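Local atomic coordinates of heme-binding protein A (PDB entry 3TPA), a protein that probably binds glutathione as a solute-binding protein of the Pasteurellaceae GbpA family, although it is named a heme-binding protein. Residues T400-Y410 with I432-W440; K280-V288 with E344-E352. The protein carries 1 engineered substitution. One frame throughout, in Å; residues are numbered along the deposited sequence.

How the interactions relate
Interaction 2 (280-288 with 344-352) closes along the chain before interaction 1 (400-410 with 432-440) opens, and their centres lie about 18 Å apart on the same side of the chain's centre. Both reach one six-stranded mixed sheet, in which strands 351-356 and 407-413 are neighbours. In each, a loop, or a loop running into a helix, covers a turn that leads from a helix into one of these strands. The two meet where Leu283 CD1 packs on the backbone oxygen of Ala406 and the Lys280 chain reaches the oxygen of Phe405. Together they lie at the same end of two parallel, adjacent inner strands of this sheet.

Interaction 1 of 2, residues T400-Y410 with I432-W440; sequences TREGEFAAGTY and IPGTNYSRW
Aromatic packing and a water-bridged backbone contact join the turn between helix 393-401 and strand 407-413 to the irregular loop ahead of helix 443-453. Tyr437 is the hub. Thr400 CG2 sits over one face of its ring, 3.6 Å from the centroid, a CH-pi contact that exists because the methyl is anti to the backbone N while OG1 turns back to Phe396 O and accepts from Tyr410 OH. The edge of Tyr437 points at the face of Tyr410, a T-shaped pair with planes at 65° and Tyr437 CE2 3.6 Å from Tyr410 CD1. A tyrosine suits the place, for its ring packs while its hydroxyl hydrogen-bonds water 3, and that water accepts from Arg401 NH1; the aliphatic part of Arg401 runs beside the ring. Phe405 turns its ring edge to the carbonyl of Tyr437, CE2 lying 3.3 Å from O.

Polar links flank the aromatic cluster at the helix end. Arg439 NH2 donates to Arg401 O at 2.7 Å, bent at the hydrogen (136°) but in the carbonyl plane on a lone pair. Arg439 NE donates to water 1, which lies within bonding distance of Thr400 O and Tyr437 O. Water 2 accepts from Gly434 N and has Arg401 O and Asn436 O within bonding distance. Glycine suits position 403 because a CB would jam against the preceding carbonyl oxygen and also crowd Arg439 NE. Gly403's positive phi and two bonds back into the last turn, one from Gly403 N to Thr400 O, make this a Schellman motif ending helix 393-401, here in an alpha-to-beta connection.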
loop_
_atom_site.group_PDB
_atom_site.type_symbol
_atom_site.label_atom_id
_atom_site.label_comp_id
_atom_site.label_asym_id
_atom_site.label_seq_id
_atom_site.Cartn_x
_atom_site.Cartn_y
_atom_site.Cartn_z
ATOM N N THR A 400 -13.423 0.931 -18.636
ATOM C CA THR A 400 -12.931 2.185 -18.097
ATOM C C THR A 400 -11.553 2.462 -18.702
ATOM O O THR A 400 -11.312 3.549 -19.234
ATOM C CB THR A 400 -12.868 2.175 -16.558
ATOM O OG1 THR A 400 -14.195 2.223 -16.025
ATOM C CG2 THR A 400 -12.104 3.387 -16.048
ATOM N N ARG A 401 -10.656 1.472 -18.624
ATOM C CA ARG A 401 -9.326 1.603 -19.204
ATOM C C ARG A 401 -9.410 1.993 -20.682
ATOM O O ARG A 401 -8.617 2.795 -21.169
ATOM C CB ARG A 401 -8.527 0.304 -19.021
ATOM C CG ARG A 401 -8.266 -0.045 -17.555
ATOM C CD ARG A 401 -7.335 -1.246 -17.400
ATOM N NE ARG A 401 -7.975 -2.515 -17.742
ATOM C CZ ARG A 401 -8.390 -3.416 -16.852
ATOM N NH1 ARG A 401 -8.237 -3.203 -15.554
ATOM N NH2 ARG A 401 -8.954 -4.543 -17.259
ATOM N N GLU A 402 -10.386 1.440 -21.388
ATOM C CA GLU A 402 -10.539 1.723 -22.816
ATOM C C GLU A 402 -11.233 3.039 -23.143
ATOM O O GLU A 402 -11.345 3.405 -24.306
ATOM C CB GLU A 402 -11.261 0.566 -23.503
ATOM C CG GLU A 402 -10.437 -0.708 -23.526
ATOM C CD GLU A 402 -11.253 -1.900 -23.940
ATOM O OE1 GLU A 402 -12.483 -1.743 -24.077
ATOM O OE2 GLU A 402 -10.665 -2.988 -24.114
ATOM N N GLY A 403 -11.708 3.754 -22.128
ATOM C CA GLY A 403 -12.287 5.073 -22.365
ATOM C C GLY A 403 -13.755 5.109 -22.755
ATOM O O GLY A 403 -14.228 6.096 -23.314
ATOM N N GLU A 404 -14.490 4.045 -22.455
ATOM C CA GLU A 404 -15.940 4.050 -22.667
ATOM C C GLU A 404 -16.731 4.848 -21.627
ATOM O O GLU A 404 -17.813 5.355 -21.923
ATOM C CB GLU A 404 -16.491 2.627 -22.691
ATOM C CG GLU A 404 -16.176 1.847 -23.950
ATOM C CD GLU A 404 -16.973 0.563 -24.027
ATOM O OE1 GLU A 404 -18.223 0.628 -23.950
ATOM O OE2 GLU A 404 -16.344 -0.510 -24.144
ATOM N N PHE A 405 -16.217 4.950 -20.407
ATOM C CA PHE A 405 -16.972 5.620 -19.351
ATOM C C PHE A 405 -16.972 7.123 -19.564
ATOM O O PHE A 405 -16.194 7.652 -20.385
ATOM C CB PHE A 405 -16.380 5.309 -17.974
ATOM C CG PHE A 405 -15.157 6.118 -17.649
ATOM C CD1 PHE A 405 -15.178 7.052 -16.623
ATOM C CD2 PHE A 405 -14.000 5.968 -18.393
ATOM C CE1 PHE A 405 -14.052 7.813 -16.322
ATOM C CE2 PHE A 405 -12.875 6.725 -18.110
ATOM C CZ PHE A 405 -12.901 7.650 -17.064
ATOM N N ALA A 406 -17.862 7.794 -18.827
ATOM C CA ALA A 406 -17.923 9.251 -18.762
ATOM C C ALA A 406 -17.369 9.703 -17.409
ATOM O O ALA A 406 -16.255 10.241 -17.321
ATOM C CB ALA A 406 -19.370 9.731 -18.933
ATOM N N ALA A 407 -18.165 9.490 -16.359
ATOM C CA ALA A 407 -17.725 9.694 -14.979
ATOM C C ALA A 407 -17.790 8.364 -14.231
ATOM O O ALA A 407 -18.519 7.463 -14.636
ATOM C CB ALA A 407 -18.607 10.731 -14.274
ATOM N N GLY A 408 -17.047 8.244 -13.137
ATOM C CA GLY A 408 -17.111 7.036 -12.333
ATOM C C GLY A 408 -16.485 7.165 -10.960
ATOM O O GLY A 408 -15.744 8.116 -10.666
ATOM N N THR A 409 -16.770 6.165 -10.130
ATOM C CA THR A 409 -16.290 6.099 -8.759
ATOM C C THR A 409 -15.127 5.131 -8.713
ATOM O O THR A 409 -15.306 3.922 -8.875
ATOM C CB THR A 409 -17.375 5.575 -7.797
ATOM O OG1 THR A 409 -17.845 4.309 -8.261
ATOM C CG2 THR A 409 -18.550 6.545 -7.701
ATOM N N TYR A 410 -13.936 5.665 -8.472
ATOM C CA TYR A 410 -12.724 4.873 -8.527
ATOM C C TYR A 410 -11.887 5.109 -7.277
ATOM O O TYR A 410 -12.141 6.043 -6.496
ATOM C CB TYR A 410 -11.920 5.246 -9.791
ATOM C CG TYR A 410 -12.720 5.088 -11.075
ATOM C CD1 TYR A 410 -13.016 3.822 -11.585
ATOM C CD2 TYR A 410 -13.201 6.199 -11.762
ATOM C CE1 TYR A 410 -13.751 3.667 -12.756
ATOM C CE2 TYR A 410 -13.927 6.058 -12.944
ATOM C CZ TYR A 410 -14.200 4.791 -13.433
ATOM O OH TYR A 410 -14.920 4.641 -14.600
ATOM N N ILE A 432 -2.013 5.300 -20.544
ATOM C CA ILE A 432 -3.230 5.289 -21.363
ATOM C C ILE A 432 -3.009 4.416 -22.597
ATOM O O ILE A 432 -2.046 4.624 -23.324
ATOM C CB ILE A 432 -3.598 6.691 -21.895
ATOM C CG1 ILE A 432 -3.601 7.746 -20.788
ATOM C CG2 ILE A 432 -4.945 6.654 -22.597
ATOM C CD1 ILE A 432 -3.638 9.178 -21.344
ATOM N N PRO A 433 -3.887 3.429 -22.830
ATOM C CA PRO A 433 -4.975 2.980 -21.957
ATOM C C PRO A 433 -4.382 2.233 -20.775
ATOM O O PRO A 433 -3.421 1.488 -20.966
ATOM C CB PRO A 433 -5.770 2.009 -22.844
ATOM C CG PRO A 433 -5.238 2.199 -24.253
ATOM C CD PRO A 433 -3.822 2.647 -24.077
ATOM N N GLY A 434 -4.922 2.431 -19.577
ATOM C CA GLY A 434 -4.356 1.805 -18.392
ATOM C C GLY A 434 -4.812 2.474 -17.114
ATOM O O GLY A 434 -5.981 2.822 -16.957
ATOM N N THR A 435 -3.885 2.682 -16.195
ATOM C CA THR A 435 -4.280 3.159 -14.872
ATOM C C THR A 435 -4.664 4.639 -14.870
ATOM O O THR A 435 -5.207 5.138 -13.891
ATOM C CB THR A 435 -3.186 2.889 -13.835
ATOM O OG1 THR A 435 -1.925 3.328 -14.364
ATOM C CG2 THR A 435 -3.114 1.386 -13.535
ATOM N N ASN A 436 -4.387 5.336 -15.969
ATOM C CA ASN A 436 -4.746 6.745 -16.098
ATOM C C ASN A 436 -6.109 6.742 -16.746
ATOM O O ASN A 436 -6.245 6.834 -17.975
ATOM C CB ASN A 436 -3.680 7.510 -16.921
ATOM C CG ASN A 436 -4.051 8.970 -17.199
ATOM O OD1 ASN A 436 -5.188 9.382 -16.997
ATOM N ND2 ASN A 436 -3.078 9.754 -17.700
ATOM N N TYR A 437 -7.127 6.580 -15.904
ATOM C CA TYR A 437 -8.507 6.423 -16.352
ATOM C C TYR A 437 -9.007 7.694 -17.037
ATOM O O TYR A 437 -9.659 7.626 -18.076
ATOM C CB TYR A 437 -9.407 6.124 -15.168
ATOM C CG TYR A 437 -9.227 4.753 -14.557
ATOM C CD1 TYR A 437 -8.468 3.782 -15.182
ATOM C CD2 TYR A 437 -9.857 4.423 -13.366
ATOM C CE1 TYR A 437 -8.323 2.526 -14.633
ATOM C CE2 TYR A 437 -9.722 3.170 -12.811
ATOM C CZ TYR A 437 -8.956 2.222 -13.452
ATOM O OH TYR A 437 -8.827 0.971 -12.890
ATOM N N SER A 438 -8.683 8.847 -16.456
ATOM C CA SER A 438 -9.135 10.132 -17.005
ATOM C C SER A 438 -8.567 10.453 -18.398
ATOM O O SER A 438 -9.147 11.249 -19.134
ATOM C CB SER A 438 -8.806 11.284 -16.038
ATOM O OG SER A 438 -7.421 11.587 -16.059
ATOM N N ARG A 439 -7.437 9.845 -18.746
ATOM C CA ARG A 439 -6.782 10.084 -20.046
ATOM C C ARG A 439 -6.164 11.464 -20.153
ATOM O O ARG A 439 -5.778 11.897 -21.238
ATOM C CB ARG A 439 -7.746 9.886 -21.223
ATOM C CG ARG A 439 -8.504 8.560 -21.205
ATOM C CD ARG A 439 -8.556 7.972 -22.633
ATOM N NE ARG A 439 -8.713 6.531 -22.577
ATOM C CZ ARG A 439 -8.286 5.694 -23.501
ATOM N NH1 ARG A 439 -7.666 6.139 -24.580
ATOM N NH2 ARG A 439 -8.488 4.406 -23.330
ATOM N N TRP A 440 -6.067 12.163 -19.031
ATOM C CA TRP A 440 -5.488 13.502 -19.042
ATOM C C TRP A 440 -3.970 13.437 -19.135
ATOM O O TRP A 440 -3.338 12.547 -18.559
ATOM C CB TRP A 440 -5.887 14.271 -17.785
ATOM C CG TRP A 440 -5.254 15.643 -17.675
ATOM C CD1 TRP A 440 -5.625 16.782 -18.344
ATOM C CD2 TRP A 440 -4.164 16.017 -16.827
ATOM N NE1 TRP A 440 -4.803 17.836 -17.978
ATOM C CE2 TRP A 440 -3.914 17.390 -17.038
ATOM C CE3 TRP A 440 -3.374 15.324 -15.903
ATOM C CZ2 TRP A 440 -2.909 18.073 -16.372
ATOM C CZ3 TRP A 440 -2.359 16.013 -15.245
ATOM C CH2 TRP A 440 -2.133 17.367 -15.495
HETATM O O HOH W 1 -9.486 5.665 -19.845
HETATM O O HOH W 2 -6.600 4.710 -19.733
HETATM O O HOH W 3 -7.311 -1.005 -14.031
#

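Interaction 2 of 2, residues K280-V288 with E344-E352; sequences KPELNNVKV and EAGYPNGFE
Glu282 and Val288 pack on the rings of Phe351 and Tyr347. Glu282 lays its aliphatic part between the two: CB stands over the centre of the Phe351 ring, 3.8 Å from the centroid and 5° off its normal, while CG comes 3.4 Å from Tyr347 CE1. A bend at chi2 (82°) brings the carboxylate along the Phe351 ring, roughly parallel to it. Glutamate thus offers methylenes to the rings and charge to water. Val288 divides its branches, CG1 meeting Phe351 CE2 at 3.8 Å and CG2 meeting Tyr347 CD2 at 3.7 Å. Ala345, small enough for close approach, sets its methyl against Val288 CG2 and Lys287 CB.

Among the polar contacts, Glu282 OE1 accepts from water 4, which donates also to the backbone oxygen of Glu352. The others lie at the helix ends. The extended Lys287 chain carries NZ to Glu344 OE2, a 2.8 Å salt bridge on the anti side of the carboxylate, and water 6 joins NZ to Glu344 O. Asn285 OD1 caps helix 286-294, accepting from Val288 N and more weakly from Lys287 N, while Asn285 ND2 and Tyr347 OH share water 5.

The first turn of helix 286-294 therefore lies against the Schellman end of helix 335-344, with Val288 also touching Leu342, and the preceding turn covers Phe351 of strand 351-356, which lies beside strand 384-389.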
loop_
_atom_site.group_PDB
_atom_site.type_symbol
_atom_site.label_atom_id
_atom_site.label_comp_id
_atom_site.label_asym_id
_atom_site.label_seq_id
_atom_site.Cartn_x
_atom_site.Cartn_y
_atom_site.Cartn_z
ATOM N N LYS A 280 -14.212 12.735 -23.571
ATOM C CA LYS A 280 -15.637 12.879 -23.856
ATOM C C LYS A 280 -15.951 14.330 -24.190
ATOM O O LYS A 280 -15.293 15.242 -23.689
ATOM C CB LYS A 280 -16.474 12.407 -22.674
ATOM C CG LYS A 280 -16.455 10.896 -22.478
ATOM C CD LYS A 280 -17.280 10.179 -23.531
ATOM C CE LYS A 280 -17.589 8.765 -23.065
ATOM N NZ LYS A 280 -18.609 8.117 -23.923
ATOM N N PRO A 281 -16.952 14.551 -25.048
ATOM C CA PRO A 281 -17.196 15.893 -25.590
ATOM C C PRO A 281 -17.275 16.990 -24.528
ATOM O O PRO A 281 -16.525 17.956 -24.614
ATOM C CB PRO A 281 -18.531 15.731 -26.320
ATOM C CG PRO A 281 -18.523 14.288 -26.750
ATOM C CD PRO A 281 -17.863 13.546 -25.623
ATOM N N GLU A 282 -18.152 16.849 -23.543
ATOM C CA GLU A 282 -18.325 17.903 -22.536
ATOM C C GLU A 282 -17.219 17.871 -21.478
ATOM O O GLU A 282 -16.723 18.915 -21.021
ATOM C CB GLU A 282 -19.699 17.786 -21.867
ATOM C CG GLU A 282 -20.873 18.115 -22.782
ATOM C CD GLU A 282 -21.272 16.949 -23.665
ATOM O OE1 GLU A 282 -21.108 15.791 -23.237
ATOM O OE2 GLU A 282 -21.762 17.187 -24.789
ATOM N N LEU A 283 -16.817 16.660 -21.105
ATOM C CA LEU A 283 -15.780 16.472 -20.094
ATOM C C LEU A 283 -14.386 16.868 -20.583
ATOM O O LEU A 283 -13.448 16.955 -19.793
ATOM C CB LEU A 283 -15.779 15.018 -19.618
ATOM C CG LEU A 283 -17.105 14.526 -19.004
ATOM C CD1 LEU A 283 -16.942 13.115 -18.468
ATOM C CD2 LEU A 283 -17.575 15.447 -17.891
ATOM N N ASN A 284 -14.242 17.084 -21.889
ATOM C CA ASN A 284 -12.970 17.571 -22.447
ATOM C C ASN A 284 -12.710 19.035 -22.102
ATOM O O ASN A 284 -11.608 19.551 -22.269
ATOM C CB ASN A 284 -12.926 17.391 -23.970
ATOM C CG ASN A 284 -11.637 17.910 -24.571
ATOM O OD1 ASN A 284 -11.593 19.018 -25.106
ATOM N ND2 ASN A 284 -10.569 17.119 -24.465
ATOM N N ASN A 285 -13.746 19.687 -21.600
ATOM C CA ASN A 285 -13.734 21.108 -21.320
ATOM C C ASN A 285 -13.381 21.380 -19.861
ATOM O O ASN A 285 -14.098 20.997 -18.951
ATOM C CB ASN A 285 -15.108 21.671 -21.666
ATOM C CG ASN A 285 -15.205 23.153 -21.447
ATOM O OD1 ASN A 285 -14.816 23.662 -20.402
ATOM N ND2 ASN A 285 -15.740 23.859 -22.434
ATOM N N VAL A 286 -12.263 22.048 -19.633
ATOM C CA VAL A 286 -11.754 22.199 -18.268
ATOM C C VAL A 286 -12.746 22.908 -17.341
ATOM O O VAL A 286 -12.849 22.585 -16.155
ATOM C CB VAL A 286 -10.397 22.940 -18.256
ATOM C CG1 VAL A 286 -10.548 24.298 -18.891
ATOM C CG2 VAL A 286 -9.871 23.083 -16.835
ATOM N N LYS A 287 -13.466 23.893 -17.866
ATOM C CA LYS A 287 -14.411 24.618 -17.034
ATOM C C LYS A 287 -15.558 23.700 -16.632
ATOM O O LYS A 287 -16.076 23.798 -15.532
ATOM C CB LYS A 287 -14.920 25.883 -17.732
ATOM C CG LYS A 287 -13.809 26.938 -17.998
ATOM C CD LYS A 287 -14.404 28.245 -18.529
ATOM C CE LYS A 287 -13.335 29.213 -19.053
ATOM N NZ LYS A 287 -13.983 30.487 -19.531
ATOM N N VAL A 288 -15.950 22.796 -17.523
ATOM C CA VAL A 288 -16.984 21.840 -17.160
ATOM C C VAL A 288 -16.507 20.949 -16.029
ATOM O O VAL A 288 -17.247 20.702 -15.068
ATOM C CB VAL A 288 -17.444 20.983 -18.353
ATOM C CG1 VAL A 288 -18.303 19.823 -17.866
ATOM C CG2 VAL A 288 -18.220 21.841 -19.340
ATOM N N GLU A 344 -20.801 29.588 -18.552
ATOM C CA GLU A 344 -19.551 30.102 -19.089
ATOM C C GLU A 344 -18.899 29.163 -20.110
ATOM O O GLU A 344 -18.379 29.616 -21.127
ATOM C CB GLU A 344 -18.580 30.407 -17.950
ATOM C CG GLU A 344 -17.320 31.102 -18.392
ATOM C CD GLU A 344 -16.486 31.596 -17.228
ATOM O OE1 GLU A 344 -17.023 31.762 -16.116
ATOM O OE2 GLU A 344 -15.280 31.832 -17.428
ATOM N N ALA A 345 -18.929 27.861 -19.836
ATOM C CA ALA A 345 -18.311 26.867 -20.716
ATOM C C ALA A 345 -19.166 26.571 -21.952
ATOM O O ALA A 345 -18.767 25.787 -22.806
ATOM C CB ALA A 345 -18.027 25.566 -19.942
ATOM N N GLY A 346 -20.337 27.196 -22.041
ATOM C CA GLY A 346 -21.212 27.035 -23.197
ATOM C C GLY A 346 -22.359 26.056 -23.002
ATOM O O GLY A 346 -22.980 25.596 -23.962
ATOM N N TYR A 347 -22.645 25.738 -21.751
ATOM C CA TYR A 347 -23.696 24.779 -21.422
ATOM C C TYR A 347 -24.715 25.379 -20.466
ATOM O O TYR A 347 -24.679 25.092 -19.280
ATOM C CB TYR A 347 -23.083 23.520 -20.798
ATOM C CG TYR A 347 -22.154 22.808 -21.744
ATOM C CD1 TYR A 347 -22.647 21.916 -22.690
ATOM C CD2 TYR A 347 -20.789 23.037 -21.709
ATOM C CE1 TYR A 347 -21.804 21.266 -23.568
ATOM C CE2 TYR A 347 -19.939 22.394 -22.585
ATOM C CZ TYR A 347 -20.454 21.507 -23.513
ATOM O OH TYR A 347 -19.610 20.866 -24.394
ATOM N N PRO A 348 -25.632 26.212 -20.984
ATOM C CA PRO A 348 -26.638 26.844 -20.118
ATOM C C PRO A 348 -27.697 25.854 -19.628
ATOM O O PRO A 348 -28.295 26.071 -18.574
ATOM C CB PRO A 348 -27.269 27.905 -21.028
ATOM C CG PRO A 348 -27.056 27.400 -22.413
ATOM C CD PRO A 348 -25.746 26.653 -22.388
ATOM N N ASN A 349 -27.933 24.784 -20.380
ATOM C CA ASN A 349 -28.871 23.749 -19.934
ATOM C C ASN A 349 -28.167 22.473 -19.464
ATOM O O ASN A 349 -28.794 21.424 -19.336
ATOM C CB ASN A 349 -29.860 23.402 -21.053
ATOM C CG ASN A 349 -30.528 24.630 -21.637
ATOM O OD1 ASN A 349 -31.039 25.479 -20.905
ATOM N ND2 ASN A 349 -30.511 24.739 -22.964
ATOM N N GLY A 350 -26.859 22.565 -19.225
ATOM C CA GLY A 350 -26.070 21.407 -18.853
ATOM C C GLY A 350 -26.075 20.362 -19.956
ATOM O O GLY A 350 -26.067 20.695 -21.143
ATOM N N PHE A 351 -26.110 19.095 -19.562
ATOM C CA PHE A 351 -26.001 17.995 -20.512
ATOM C C PHE A 351 -26.300 16.648 -19.839
ATOM O O PHE A 351 -26.505 16.578 -18.636
ATOM C CB PHE A 351 -24.599 17.986 -21.147
ATOM C CG PHE A 351 -23.477 17.868 -20.145
ATOM C CD1 PHE A 351 -22.970 16.627 -19.796
ATOM C CD2 PHE A 351 -22.934 18.998 -19.551
ATOM C CE1 PHE A 351 -21.936 16.517 -18.874
ATOM C CE2 PHE A 351 -21.904 18.891 -18.625
ATOM C CZ PHE A 351 -21.408 17.651 -18.289
ATOM N N GLU A 352 -26.331 15.580 -20.624
ATOM C CA GLU A 352 -26.560 14.260 -20.066
ATOM C C GLU A 352 -25.249 13.491 -20.054
ATOM O O GLU A 352 -24.410 13.655 -20.939
ATOM C CB GLU A 352 -27.613 13.483 -20.869
ATOM C CG GLU A 352 -28.984 14.156 -20.981
ATOM C CD GLU A 352 -29.893 13.422 -21.959
ATOM O OE1 GLU A 352 -29.399 13.008 -23.031
ATOM O OE2 GLU A 352 -31.092 13.242 -21.656
HETATM O O HOH W 4 -22.148 13.371 -23.003
HETATM O O HOH W 5 -16.969 22.010 -24.635
HETATM O O HOH W 6 -15.284 29.517 -21.705
#